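Local coordinates for leucine-rich repeat protein TpLRR (Treponema pallidum, PDB 6MLX), which is of unknown function but is a secreted, probably periplasmic protein whose BspA-type leucine-rich repeats stack into an elongated solenoid, at residues A[9-14]-A[22-27]; A[32-37]-A[57-62]; A[62-67]-A[85-90]; A[71-76]-A[94-99]. All coordinates share one frame; numbering follows the deposited sequence.

Contact 1 of 4, residues A[9-14]-A[22-27]; sequences KFFQYG and IIITRY
The carbonyl oxygen of Q12 takes N-H groups from two successive residues of the partner strand. T25 N lies 2.8 Å from Q12 O and R26 N lies 3.0 Å from the same atom. Both donors come from the same face of the carbonyl plane. T25 OG1 adds a weak third bond, because its chi1 of 61° folds the hydroxyl back between the backbone N and the carbonyl carbon. This is a classic beta bulge: the register slips by one residue, so Y13 pairs with I24 and Q12 with R26. Past the bulge, G14 and I23 exchange two backbone hydrogen bonds. The apolar side of the hairpin carries F11, Y27 and I24. The F11 and Y27 rings meet obliquely, planes at 42°, with F11 CE1 3.6 Å from Y27 CD1. F11 CD1 touches I24 CG2 at 3.7 Å. Y13 rests its CB on I22 CG2 at 3.5 Å, and its ring then leads away from the partner strand. Y27 OH is bound to G31 N, and R26 NH1 to Y54 O. The antiparallel hairpin edges the mixed sheet: strand 22-27 pairs in parallel with strand 43-48, while F11 and Y27 pack on V34 of strand 33-35.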
loop_
_atom_site.group_PDB
_atom_site.type_symbol
_atom_site.label_atom_id
_atom_site.label_comp_id
_atom_site.label_asym_id
_atom_site.label_seq_id
_atom_site.Cartn_x
_atom_site.Cartn_y
_atom_site.Cartn_z
ATOM N N LYS A 9 22.824 9.933 -9.315
ATOM C CA LYS A 9 23.526 10.719 -8.301
ATOM C C LYS A 9 22.582 11.278 -7.240
ATOM O O LYS A 9 23.042 11.651 -6.153
ATOM C CB LYS A 9 24.322 11.851 -8.957
ATOM C CG LYS A 9 23.484 12.888 -9.686
ATOM C CD LYS A 9 24.395 13.849 -10.430
ATOM C CE LYS A 9 23.862 15.269 -10.406
ATOM N NZ LYS A 9 24.857 16.239 -10.991
ATOM N N PHE A 10 21.276 11.310 -7.506
ATOM C CA PHE A 10 20.313 11.690 -6.478
ATOM C C PHE A 10 19.937 10.542 -5.537
ATOM O O PHE A 10 19.113 10.759 -4.641
ATOM C CB PHE A 10 19.053 12.272 -7.132
ATOM C CG PHE A 10 19.270 13.614 -7.793
ATOM C CD1 PHE A 10 19.372 13.723 -9.176
ATOM C CD2 PHE A 10 19.391 14.771 -7.026
ATOM C CE1 PHE A 10 19.586 14.958 -9.784
ATOM C CE2 PHE A 10 19.606 16.015 -7.627
ATOM C CZ PHE A 10 19.697 16.107 -9.005
ATOM N N PHE A 11 20.523 9.343 -5.686
ATOM C CA PHE A 11 20.231 8.218 -4.797
ATOM C C PHE A 11 21.492 7.658 -4.154
ATOM O O PHE A 11 22.539 7.552 -4.799
ATOM C CB PHE A 11 19.537 7.055 -5.534
ATOM C CG PHE A 11 18.347 7.471 -6.309
ATOM C CD1 PHE A 11 17.101 7.536 -5.708
ATOM C CD2 PHE A 11 18.475 7.837 -7.643
ATOM C CE1 PHE A 11 16.001 7.943 -6.424
ATOM C CE2 PHE A 11 17.384 8.249 -8.369
ATOM C CZ PHE A 11 16.138 8.296 -7.757
ATOM N N GLN A 12 21.368 7.277 -2.883
ATOM C CA GLN A 12 22.270 6.335 -2.248
ATOM C C GLN A 12 21.691 4.935 -2.393
ATOM O O GLN A 12 20.470 4.739 -2.286
ATOM C CB GLN A 12 22.462 6.676 -0.768
ATOM C CG GLN A 12 22.942 8.096 -0.554
ATOM C CD GLN A 12 23.246 8.418 0.889
ATOM O OE1 GLN A 12 22.821 7.714 1.815
ATOM N NE2 GLN A 12 23.998 9.490 1.093
ATOM N N TYR A 13 22.580 3.961 -2.614
ATOM C CA TYR A 13 22.187 2.593 -2.926
ATOM C C TYR A 13 23.260 1.622 -2.469
ATOM O O TYR A 13 24.421 1.992 -2.261
ATOM C CB TYR A 13 21.957 2.389 -4.433
ATOM C CG TYR A 13 23.161 2.739 -5.281
ATOM C CD1 TYR A 13 24.108 1.782 -5.624
ATOM C CD2 TYR A 13 23.347 4.033 -5.737
ATOM C CE1 TYR A 13 25.220 2.118 -6.405
ATOM C CE2 TYR A 13 24.440 4.375 -6.509
ATOM C CZ TYR A 13 25.375 3.414 -6.839
ATOM O OH TYR A 13 26.461 3.777 -7.609
ATOM N N GLY A 14 22.848 0.360 -2.326
ATOM C CA GLY A 14 23.769 -0.737 -2.124
ATOM C C GLY A 14 23.517 -1.848 -3.127
ATOM O O GLY A 14 22.633 -1.756 -3.987
ATOM N N ILE A 22 20.434 -3.639 -7.555
ATOM C CA ILE A 22 20.649 -2.423 -6.776
ATOM C C ILE A 22 19.466 -2.228 -5.836
ATOM O O ILE A 22 18.305 -2.310 -6.265
ATOM C CB ILE A 22 20.825 -1.202 -7.702
ATOM C CG1 ILE A 22 22.027 -1.391 -8.637
ATOM C CG2 ILE A 22 20.980 0.088 -6.900
ATOM C CD1 ILE A 22 23.323 -1.668 -7.906
ATOM N N ILE A 23 19.759 -1.991 -4.557
ATOM C CA ILE A 23 18.783 -1.607 -3.543
ATOM C C ILE A 23 18.920 -0.109 -3.307
ATOM O O ILE A 23 19.999 0.364 -2.936
ATOM C CB ILE A 23 19.011 -2.372 -2.233
ATOM C CG1 ILE A 23 18.878 -3.885 -2.458
ATOM C CG2 ILE A 23 18.092 -1.813 -1.110
ATOM C CD1 ILE A 23 19.360 -4.749 -1.295
ATOM N N ILE A 24 17.841 0.643 -3.513
ATOM C CA ILE A 24 17.882 2.091 -3.304
ATOM C C ILE A 24 17.635 2.375 -1.826
ATOM O O ILE A 24 16.584 2.023 -1.280
ATOM C CB ILE A 24 16.854 2.813 -4.183
ATOM C CG1 ILE A 24 17.132 2.557 -5.659
ATOM C CG2 ILE A 24 16.876 4.316 -3.912
ATOM C CD1 ILE A 24 18.417 3.163 -6.159
ATOM N N THR A 25 18.615 2.999 -1.171
ATOM C CA THR A 25 18.544 3.235 0.262
ATOM C C THR A 25 18.157 4.663 0.615
ATOM O O THR A 25 17.644 4.889 1.716
ATOM C CB THR A 25 19.884 2.894 0.931
ATOM O OG1 THR A 25 20.914 3.728 0.386
ATOM C CG2 THR A 25 20.240 1.456 0.668
ATOM N N ARG A 26 18.386 5.627 -0.270
ATOM C CA ARG A 26 17.942 6.974 0.059
ATOM C C ARG A 26 17.806 7.782 -1.227
ATOM O O ARG A 26 18.613 7.648 -2.153
ATOM C CB ARG A 26 18.901 7.653 1.056
ATOM C CG ARG A 26 18.449 9.017 1.570
ATOM C CD ARG A 26 17.113 8.910 2.369
ATOM N NE ARG A 26 16.896 10.056 3.261
ATOM C CZ ARG A 26 15.703 10.567 3.577
ATOM N NH1 ARG A 26 14.588 10.071 3.070
ATOM N NH2 ARG A 26 15.628 11.600 4.405
ATOM N N TYR A 27 16.752 8.588 -1.288
ATOM C CA TYR A 27 16.621 9.623 -2.296
ATOM C C TYR A 27 17.100 10.928 -1.678
ATOM O O TYR A 27 16.610 11.331 -0.616
ATOM C CB TYR A 27 15.181 9.735 -2.786
ATOM C CG TYR A 27 14.923 10.951 -3.653
ATOM C CD1 TYR A 27 15.609 11.141 -4.845
ATOM C CD2 TYR A 27 13.977 11.895 -3.280
ATOM C CE1 TYR A 27 15.366 12.243 -5.641
ATOM C CE2 TYR A 27 13.725 13.001 -4.057
ATOM C CZ TYR A 27 14.420 13.175 -5.236
ATOM O OH TYR A 27 14.150 14.278 -6.000
#

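Contact 2 of 4, residues A[32-37]-A[57-62]; sequences IAVVLP and VSLVRV
I32 O receives two N-H groups, from V60 N at 2.9 Å and from R61 N at 3.2 Å. R61 N lies in the carbonyl plane, whereas V60 N is tilted 34° from it. One oxygen thus holds the turn of the chain just ahead of strand 61-63. The next bond runs the other way, from V34 N to R61 O at 3.1 Å. A33 CA also brings its hydrogen to R61 O, at 3.2 Å. A33 and R61 form one parallel pair, V34 and V62 the next.

The side chains divide between two faces. On the outer one, R61 runs extended from CG to NE beside I32, the two pointing the same way. Its NH1 comes to 3.6 Å from I32 CD1. A33 CB meets the edge of the guanidinium in its plane, and V60 CG1 lies over one face of it. The contact is made by the aliphatic surfaces of I32 and A33. On the inner face, V34 CG2 touches L59 CD2 at 3.7 Å. V34 has CG1 anti to the backbone N (chi1 166°), which leaves CG2 as the branch that meets L59.

Further out, S58 OG is hydrogen-bonded to G31 O, which links the loop before strand 61-63 to the residue before I32. Y27 and F53 pack on L59. V34 O and L36 N continue the ladder to S63. Short parallel strands, one per coil, with aliphatic residues turned into the core, are characteristic of a leucine-rich repeat solenoid.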
loop_
_atom_site.group_PDB
_atom_site.type_symbol
_atom_site.label_atom_id
_atom_site.label_comp_id
_atom_site.label_asym_id
_atom_site.label_seq_id
_atom_site.Cartn_x
_atom_site.Cartn_y
_atom_site.Cartn_z
ATOM N N ILE A 32 9.996 17.423 -7.731
ATOM C CA ILE A 32 8.578 17.126 -7.584
ATOM C C ILE A 32 8.234 15.764 -8.163
ATOM O O ILE A 32 7.123 15.256 -7.931
ATOM C CB ILE A 32 7.767 18.243 -8.254
ATOM C CG1 ILE A 32 8.300 18.466 -9.670
ATOM C CG2 ILE A 32 7.883 19.512 -7.434
ATOM C CD1 ILE A 32 7.286 19.025 -10.621
ATOM N N ALA A 33 9.171 15.148 -8.883
ATOM C CA ALA A 33 8.930 13.925 -9.634
ATOM C C ALA A 33 10.236 13.154 -9.726
ATOM O O ALA A 33 11.256 13.699 -10.167
ATOM C CB ALA A 33 8.388 14.237 -11.036
ATOM N N VAL A 34 10.197 11.900 -9.284
ATOM C CA VAL A 34 11.293 10.952 -9.414
ATOM C C VAL A 34 10.825 9.849 -10.352
ATOM O O VAL A 34 9.702 9.346 -10.214
ATOM C CB VAL A 34 11.704 10.387 -8.040
ATOM C CG1 VAL A 34 12.610 9.159 -8.174
ATOM C CG2 VAL A 34 12.381 11.460 -7.227
ATOM N N VAL A 35 11.643 9.540 -11.351
ATOM C CA VAL A 35 11.507 8.323 -12.134
ATOM C C VAL A 35 12.700 7.463 -11.743
ATOM O O VAL A 35 13.825 7.692 -12.203
ATOM C CB VAL A 35 11.471 8.585 -13.642
ATOM C CG1 VAL A 35 11.384 7.259 -14.393
ATOM C CG2 VAL A 35 10.304 9.492 -14.007
ATOM N N LEU A 36 12.458 6.502 -10.861
ATOM C CA LEU A 36 13.515 5.631 -10.383
ATOM C C LEU A 36 14.144 4.876 -11.548
ATOM O O LEU A 36 13.423 4.187 -12.294
ATOM C CB LEU A 36 12.954 4.634 -9.379
ATOM C CG LEU A 36 14.030 3.948 -8.565
ATOM C CD1 LEU A 36 14.593 4.985 -7.622
ATOM C CD2 LEU A 36 13.462 2.746 -7.814
ATOM N N PRO A 37 15.469 4.956 -11.729
ATOM C CA PRO A 37 16.104 4.252 -12.849
ATOM C C PRO A 37 15.875 2.752 -12.757
ATOM O O PRO A 37 15.911 2.159 -11.679
ATOM C CB PRO A 37 17.593 4.603 -12.695
ATOM C CG PRO A 37 17.761 4.872 -11.217
ATOM C CD PRO A 37 16.465 5.585 -10.836
ATOM N N VAL A 57 8.658 15.402 1.609
ATOM C CA VAL A 57 7.439 16.186 1.422
ATOM C C VAL A 57 7.375 16.898 0.081
ATOM O O VAL A 57 6.311 17.411 -0.283
ATOM C CB VAL A 57 7.271 17.234 2.543
ATOM C CG1 VAL A 57 7.025 16.557 3.883
ATOM C CG2 VAL A 57 8.486 18.167 2.601
ATOM N N SER A 58 8.477 16.944 -0.666
ATOM C CA SER A 58 8.480 17.604 -1.964
ATOM C C SER A 58 7.840 16.771 -3.066
ATOM O O SER A 58 7.419 17.333 -4.082
ATOM C CB SER A 58 9.915 17.923 -2.369
ATOM O OG SER A 58 10.640 16.713 -2.523
ATOM N N LEU A 59 7.780 15.450 -2.908
ATOM C CA LEU A 59 7.416 14.572 -4.012
ATOM C C LEU A 59 5.922 14.631 -4.294
ATOM O O LEU A 59 5.102 14.600 -3.370
ATOM C CB LEU A 59 7.852 13.139 -3.709
ATOM C CG LEU A 59 9.320 12.934 -4.076
ATOM C CD1 LEU A 59 9.877 11.648 -3.496
ATOM C CD2 LEU A 59 9.450 12.947 -5.590
ATOM N N VAL A 60 5.587 14.733 -5.580
ATOM C CA VAL A 60 4.215 14.671 -6.058
ATOM C C VAL A 60 3.959 13.391 -6.848
ATOM O O VAL A 60 2.875 12.808 -6.762
ATOM C CB VAL A 60 3.896 15.923 -6.907
ATOM C CG1 VAL A 60 2.512 15.837 -7.569
ATOM C CG2 VAL A 60 4.000 17.176 -6.048
ATOM N N ARG A 61 4.953 12.932 -7.608
ATOM C CA ARG A 61 4.833 11.741 -8.436
ATOM C C ARG A 61 6.117 10.933 -8.335
ATOM O O ARG A 61 7.221 11.491 -8.364
ATOM C CB ARG A 61 4.568 12.091 -9.915
ATOM C CG ARG A 61 3.460 13.087 -10.180
ATOM C CD ARG A 61 3.770 13.875 -11.455
ATOM N NE ARG A 61 3.144 15.194 -11.460
ATOM C CZ ARG A 61 3.829 16.338 -11.504
ATOM N NH1 ARG A 61 5.163 16.318 -11.555
ATOM N NH2 ARG A 61 3.182 17.503 -11.499
ATOM N N VAL A 62 5.964 9.618 -8.204
ATOM C CA VAL A 62 7.071 8.673 -8.179
ATOM C C VAL A 62 6.762 7.585 -9.193
ATOM O O VAL A 62 5.632 7.085 -9.250
ATOM C CB VAL A 62 7.270 8.067 -6.776
ATOM C CG1 VAL A 62 8.321 6.965 -6.809
ATOM C CG2 VAL A 62 7.661 9.147 -5.778
#

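Contact 3 of 4, residues A[62-67]-A[85-90]; sequences VSLPSS and IELPDG
L64 and L87 lie side by side and point the same way, with L64 CD1 4.0 Å from L87 CD2. I85 comes to the same methyl at a slant, its CD1 also 4.0 Å from L64 CD1. The chi1 of L64, -50°, sets CG beside the backbone N, and the extended chi2 carries CD1 up to both I85 CD1 and L87 CD2. V62 and I85 run alongside each other as well, V62 CG1 being 4.2 Å from I85 CD1. On the other face of the short strands, S63 OG comes near E86 CB, and the E86 chain bends at chi2 and leads its carboxylate away. Where the strands end, the P88 ring turns toward the chain of 62-67. Its CD touches L64 CB at 3.7 Å, while its CB reaches P65 O at 3.0 Å and S66 CA at 3.3 Å. Two backbone bonds join the parallel strands: E86 N to V62 O at 2.9 Å, nearly in line with the carbonyl, and L64 N to E86 O at 3.2 Å. Beyond the segments, P65 packs on L36, and S67 OG is bound to V45 O. Between the two segments the hydrogen bonds are all backbone bonds, and the side chains add mostly apolar packing, consistent with repeats held by main-chain ladders and a leucine-rich core.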
loop_
_atom_site.group_PDB
_atom_site.type_symbol
_atom_site.label_atom_id
_atom_site.label_comp_id
_atom_site.label_asym_id
_atom_site.label_seq_id
_atom_site.Cartn_x
_atom_site.Cartn_y
_atom_site.Cartn_z
ATOM N N VAL A 62 5.964 9.618 -8.204
ATOM C CA VAL A 62 7.071 8.673 -8.179
ATOM C C VAL A 62 6.762 7.585 -9.193
ATOM O O VAL A 62 5.632 7.085 -9.250
ATOM C CB VAL A 62 7.270 8.067 -6.776
ATOM C CG1 VAL A 62 8.321 6.965 -6.809
ATOM C CG2 VAL A 62 7.661 9.147 -5.778
ATOM N N SER A 63 7.746 7.226 -10.006
ATOM C CA SER A 63 7.600 6.129 -10.949
ATOM C C SER A 63 8.638 5.073 -10.614
ATOM O O SER A 63 9.829 5.383 -10.509
ATOM C CB SER A 63 7.754 6.625 -12.393
ATOM O OG SER A 63 7.840 5.541 -13.307
ATOM N N LEU A 64 8.190 3.836 -10.437
ATOM C CA LEU A 64 9.137 2.768 -10.159
ATOM C C LEU A 64 9.272 1.844 -11.367
ATOM O O LEU A 64 8.284 1.595 -12.068
ATOM C CB LEU A 64 8.702 1.950 -8.938
ATOM C CG LEU A 64 8.359 2.803 -7.709
ATOM C CD1 LEU A 64 7.855 1.950 -6.543
ATOM C CD2 LEU A 64 9.571 3.605 -7.287
ATOM N N PRO A 65 10.472 1.331 -11.631
ATOM C CA PRO A 65 10.671 0.428 -12.771
ATOM C C PRO A 65 10.180 -0.980 -12.477
ATOM O O PRO A 65 10.150 -1.429 -11.327
ATOM C CB PRO A 65 12.191 0.425 -12.945
ATOM C CG PRO A 65 12.704 0.615 -11.534
ATOM C CD PRO A 65 11.739 1.623 -10.931
ATOM N N SER A 66 9.852 -1.698 -13.562
ATOM C CA SER A 66 9.338 -3.067 -13.450
ATOM C C SER A 66 10.272 -4.004 -12.694
ATOM O O SER A 66 9.823 -5.044 -12.187
ATOM C CB SER A 66 9.030 -3.619 -14.840
ATOM O OG SER A 66 10.006 -3.183 -15.770
ATOM N N SER A 67 11.553 -3.653 -12.578
ATOM C CA SER A 67 12.517 -4.462 -11.847
ATOM C C SER A 67 12.331 -4.408 -10.336
ATOM O O SER A 67 12.892 -5.255 -9.631
ATOM C CB SER A 67 13.930 -4.001 -12.214
ATOM O OG SER A 67 13.976 -2.581 -12.269
ATOM N N ILE A 85 1.777 7.313 -7.738
ATOM C CA ILE A 85 2.950 6.455 -7.778
ATOM C C ILE A 85 2.659 5.342 -8.772
ATOM O O ILE A 85 1.637 4.652 -8.657
ATOM C CB ILE A 85 3.327 5.894 -6.391
ATOM C CG1 ILE A 85 4.507 4.924 -6.512
ATOM C CG2 ILE A 85 2.123 5.238 -5.704
ATOM C CD1 ILE A 85 5.236 4.643 -5.193
ATOM N N GLU A 86 3.529 5.189 -9.763
ATOM C CA GLU A 86 3.371 4.166 -10.784
ATOM C C GLU A 86 3.997 2.890 -10.246
ATOM O O GLU A 86 5.223 2.806 -10.086
ATOM C CB GLU A 86 4.018 4.589 -12.100
ATOM C CG GLU A 86 3.318 5.753 -12.822
ATOM C CD GLU A 86 1.805 5.572 -12.940
ATOM O OE1 GLU A 86 1.372 4.471 -13.385
ATOM O OE2 GLU A 86 1.057 6.540 -12.642
ATOM N N LEU A 87 3.164 1.921 -9.945
ATOM C CA LEU A 87 3.868 0.769 -9.412
ATOM C C LEU A 87 4.250 -0.164 -10.551
ATOM O O LEU A 87 3.512 -0.290 -11.535
ATOM C CB LEU A 87 3.008 0.025 -8.398
ATOM C CG LEU A 87 2.614 0.862 -7.175
ATOM C CD1 LEU A 87 1.761 0.064 -6.199
ATOM C CD2 LEU A 87 3.859 1.398 -6.478
ATOM N N PRO A 88 5.387 -0.826 -10.442
ATOM C CA PRO A 88 5.809 -1.732 -11.509
ATOM C C PRO A 88 4.992 -3.016 -11.514
ATOM O O PRO A 88 4.476 -3.448 -10.482
ATOM C CB PRO A 88 7.265 -2.021 -11.141
ATOM C CG PRO A 88 7.310 -1.924 -9.645
ATOM C CD PRO A 88 6.323 -0.819 -9.300
ATOM N N ASP A 89 4.904 -3.655 -12.682
ATOM C CA ASP A 89 4.372 -5.013 -12.644
ATOM C C ASP A 89 5.311 -6.001 -11.955
ATOM O O ASP A 89 4.876 -7.089 -11.588
ATOM C CB ASP A 89 4.018 -5.530 -14.047
ATOM C CG ASP A 89 3.475 -6.962 -14.010
ATOM O OD1 ASP A 89 2.693 -7.286 -13.077
ATOM O OD2 ASP A 89 3.852 -7.792 -14.871
ATOM N N GLY A 90 6.568 -5.661 -11.706
ATOM C CA GLY A 90 7.357 -6.607 -10.924
ATOM C C GLY A 90 7.056 -6.631 -9.425
ATOM O O GLY A 90 7.517 -7.557 -8.747
#

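Contact 4 of 4, residues A[71-76]-A[94-99]; sequences IGQHAF and IRHHAF
H74 and H97 touch with their rings almost parallel, planes at 5°, but slid apart so that they barely overlap. From H74, CB leads to CG with chi1 at -61°, beside the backbone N. CG lies 3.7 Å from H97 CB. Next round the ring, ND1 also meets H97 CB, and it is hydrogen-bonded to D77 OD2, just beyond the segment. CE1 is 3.3 Å from both H97 CB and H97 CG. NE2 lies 3.6 Å from both H97 ND1 and H97 CG. CD2 reaches H96 CE1 as well as H97 CB. H97 CB thus sits over one face of the H74 ring as a CH-pi contact. The H96 ring stands at 85° to that of H74. H96 ND1 and H97 ND1 share a hydrogen bond of 2.9 Å, which ties the two rings together. Q73 CB lies over a face of the H96 ring, a second CH-pi contact.

The backbones follow the same course. R95 N binds I71 O at 2.8 Å, H74 N binds H96 O, and F76 N binds A98 O at 2.7 Å. Deeper in, F76 and F99 repeat the near-parallel, slid-apart arrangement, with F76 CD2 3.4 Å from F99 CE1. F53 and F122 extend this row of rings at its two ends, and I85 packs on both F76 and F99. Type II turns at G72-A75 and R95-A98 occupy matching places. Matching turns and a row of buried phenylalanines running from coil to coil are consistent with the stacked repeats of a leucine-rich repeat solenoid.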
loop_
_atom_site.group_PDB
_atom_site.type_symbol
_atom_site.label_atom_id
_atom_site.label_comp_id
_atom_site.label_asym_id
_atom_site.label_seq_id
_atom_site.Cartn_x
_atom_site.Cartn_y
_atom_site.Cartn_z
ATOM N N ILE A 71 9.065 -3.044 -1.746
ATOM C CA ILE A 71 9.068 -1.717 -1.135
ATOM C C ILE A 71 9.140 -1.909 0.375
ATOM O O ILE A 71 8.226 -2.492 0.975
ATOM C CB ILE A 71 7.836 -0.893 -1.539
ATOM C CG1 ILE A 71 7.839 -0.655 -3.052
ATOM C CG2 ILE A 71 7.787 0.435 -0.782
ATOM C CD1 ILE A 71 6.616 0.070 -3.567
ATOM N N GLY A 72 10.234 -1.435 0.984
ATOM C CA GLY A 72 10.522 -1.707 2.382
ATOM C C GLY A 72 9.711 -0.866 3.358
ATOM O O GLY A 72 8.945 0.022 2.989
ATOM N N GLN A 73 9.908 -1.153 4.643
ATOM C CA GLN A 73 9.075 -0.541 5.673
ATOM C C GLN A 73 9.271 0.972 5.717
ATOM O O GLN A 73 10.379 1.482 5.530
ATOM C CB GLN A 73 9.386 -1.152 7.043
ATOM C CG GLN A 73 10.786 -0.815 7.555
ATOM C CD GLN A 73 10.901 -0.899 9.067
ATOM O OE1 GLN A 73 10.385 -1.828 9.678
ATOM N NE2 GLN A 73 11.591 0.074 9.681
ATOM N N HIS A 74 8.172 1.693 5.937
ATOM C CA HIS A 74 8.195 3.154 6.039
ATOM C C HIS A 74 8.869 3.804 4.828
ATOM O O HIS A 74 9.392 4.916 4.933
ATOM C CB HIS A 74 8.892 3.621 7.333
ATOM C CG HIS A 74 8.233 3.168 8.606
ATOM N ND1 HIS A 74 7.279 3.918 9.261
ATOM C CD2 HIS A 74 8.430 2.067 9.369
ATOM C CE1 HIS A 74 6.895 3.283 10.355
ATOM N NE2 HIS A 74 7.572 2.153 10.438
ATOM N N ALA A 75 8.873 3.127 3.667
ATOM C CA ALA A 75 9.613 3.652 2.513
ATOM C C ALA A 75 9.139 5.046 2.112
ATOM O O ALA A 75 9.952 5.918 1.783
ATOM C CB ALA A 75 9.503 2.709 1.322
ATOM N N PHE A 76 7.827 5.275 2.099
ATOM C CA PHE A 76 7.301 6.589 1.751
ATOM C C PHE A 76 6.526 7.210 2.902
ATOM O O PHE A 76 5.690 8.083 2.676
ATOM C CB PHE A 76 6.434 6.511 0.495
ATOM C CG PHE A 76 7.160 5.986 -0.704
ATOM C CD1 PHE A 76 7.835 6.848 -1.551
ATOM C CD2 PHE A 76 7.172 4.630 -0.987
ATOM C CE1 PHE A 76 8.504 6.365 -2.665
ATOM C CE2 PHE A 76 7.835 4.141 -2.094
ATOM C CZ PHE A 76 8.503 5.010 -2.934
ATOM N N ILE A 94 4.893 -5.038 -0.312
ATOM C CA ILE A 94 4.958 -3.700 0.262
ATOM C C ILE A 94 4.982 -3.891 1.771
ATOM O O ILE A 94 4.009 -4.392 2.353
ATOM C CB ILE A 94 3.770 -2.828 -0.169
ATOM C CG1 ILE A 94 3.695 -2.722 -1.688
ATOM C CG2 ILE A 94 3.873 -1.450 0.448
ATOM C CD1 ILE A 94 2.490 -1.970 -2.189
ATOM N N ARG A 95 6.087 -3.501 2.407
ATOM C CA ARG A 95 6.287 -3.757 3.824
ATOM C C ARG A 95 5.592 -2.695 4.682
ATOM O O ARG A 95 5.034 -1.712 4.186
ATOM C CB ARG A 95 7.779 -3.859 4.136
ATOM C CG ARG A 95 8.389 -5.090 3.509
ATOM C CD ARG A 95 9.747 -5.452 4.050
ATOM N NE ARG A 95 10.020 -6.851 3.716
ATOM C CZ ARG A 95 11.235 -7.379 3.600
ATOM N NH1 ARG A 95 12.304 -6.614 3.772
ATOM N NH2 ARG A 95 11.370 -8.664 3.280
ATOM N N HIS A 96 5.614 -2.913 5.988
ATOM C CA HIS A 96 4.703 -2.197 6.866
ATOM C C HIS A 96 4.979 -0.688 6.865
ATOM O O HIS A 96 6.113 -0.228 6.685
ATOM C CB HIS A 96 4.756 -2.790 8.280
ATOM C CG HIS A 96 6.070 -2.631 8.978
ATOM N ND1 HIS A 96 6.363 -1.540 9.770
ATOM C CD2 HIS A 96 7.150 -3.448 9.047
ATOM C CE1 HIS A 96 7.575 -1.680 10.276
ATOM N NE2 HIS A 96 8.076 -2.830 9.855
ATOM N N HIS A 97 3.900 0.081 6.992
ATOM C CA HIS A 97 3.903 1.543 7.047
ATOM C C HIS A 97 4.445 2.194 5.783
ATOM O O HIS A 97 4.747 3.389 5.800
ATOM C CB HIS A 97 4.700 2.064 8.264
ATOM C CG HIS A 97 4.103 1.693 9.587
ATOM N ND1 HIS A 97 4.384 0.504 10.219
ATOM C CD2 HIS A 97 3.233 2.352 10.393
ATOM C CE1 HIS A 97 3.713 0.442 11.355
ATOM N NE2 HIS A 97 3.008 1.552 11.486
ATOM N N ALA A 98 4.576 1.450 4.682
ATOM C CA ALA A 98 5.299 1.974 3.526
ATOM C C ALA A 98 4.721 3.294 3.023
ATOM O O ALA A 98 5.468 4.137 2.520
ATOM C CB ALA A 98 5.314 0.958 2.391
ATOM N N PHE A 99 3.407 3.499 3.153
ATOM C CA PHE A 99 2.769 4.742 2.721
ATOM C C PHE A 99 2.041 5.415 3.873
ATOM O O PHE A 99 1.053 6.128 3.671
ATOM C CB PHE A 99 1.822 4.491 1.551
ATOM C CG PHE A 99 2.522 4.012 0.319
ATOM C CD1 PHE A 99 3.160 4.915 -0.521
ATOM C CD2 PHE A 99 2.568 2.658 0.013
ATOM C CE1 PHE A 99 3.819 4.489 -1.657
ATOM C CE2 PHE A 99 3.223 2.214 -1.131
ATOM C CZ PHE A 99 3.856 3.138 -1.967
#

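The four contacts follow the solenoid inward from its N-terminal end. Contact 1 lies about 21 Å from the chain's centre, contact 2 about 17 Å, contact 3 about 13 Å and contact 4 about 8 Å, all measured between centres. Contact 1 meets contact 2 where Y27 CZ comes within 3.3 Å of V34 CG2. Contacts 2 and 3 share V62 and belong to one parallel sheet of strands 33-35, 61-63 and 84-86. Contacts 3 and 4 join successive coils on two sides of a common core: L64 CD1 is 3.7 Å from I71 CD1, and I85 CD1 is 3.8 Å from F99 CE1. Contact 1 touches neither contact 3 nor contact 4.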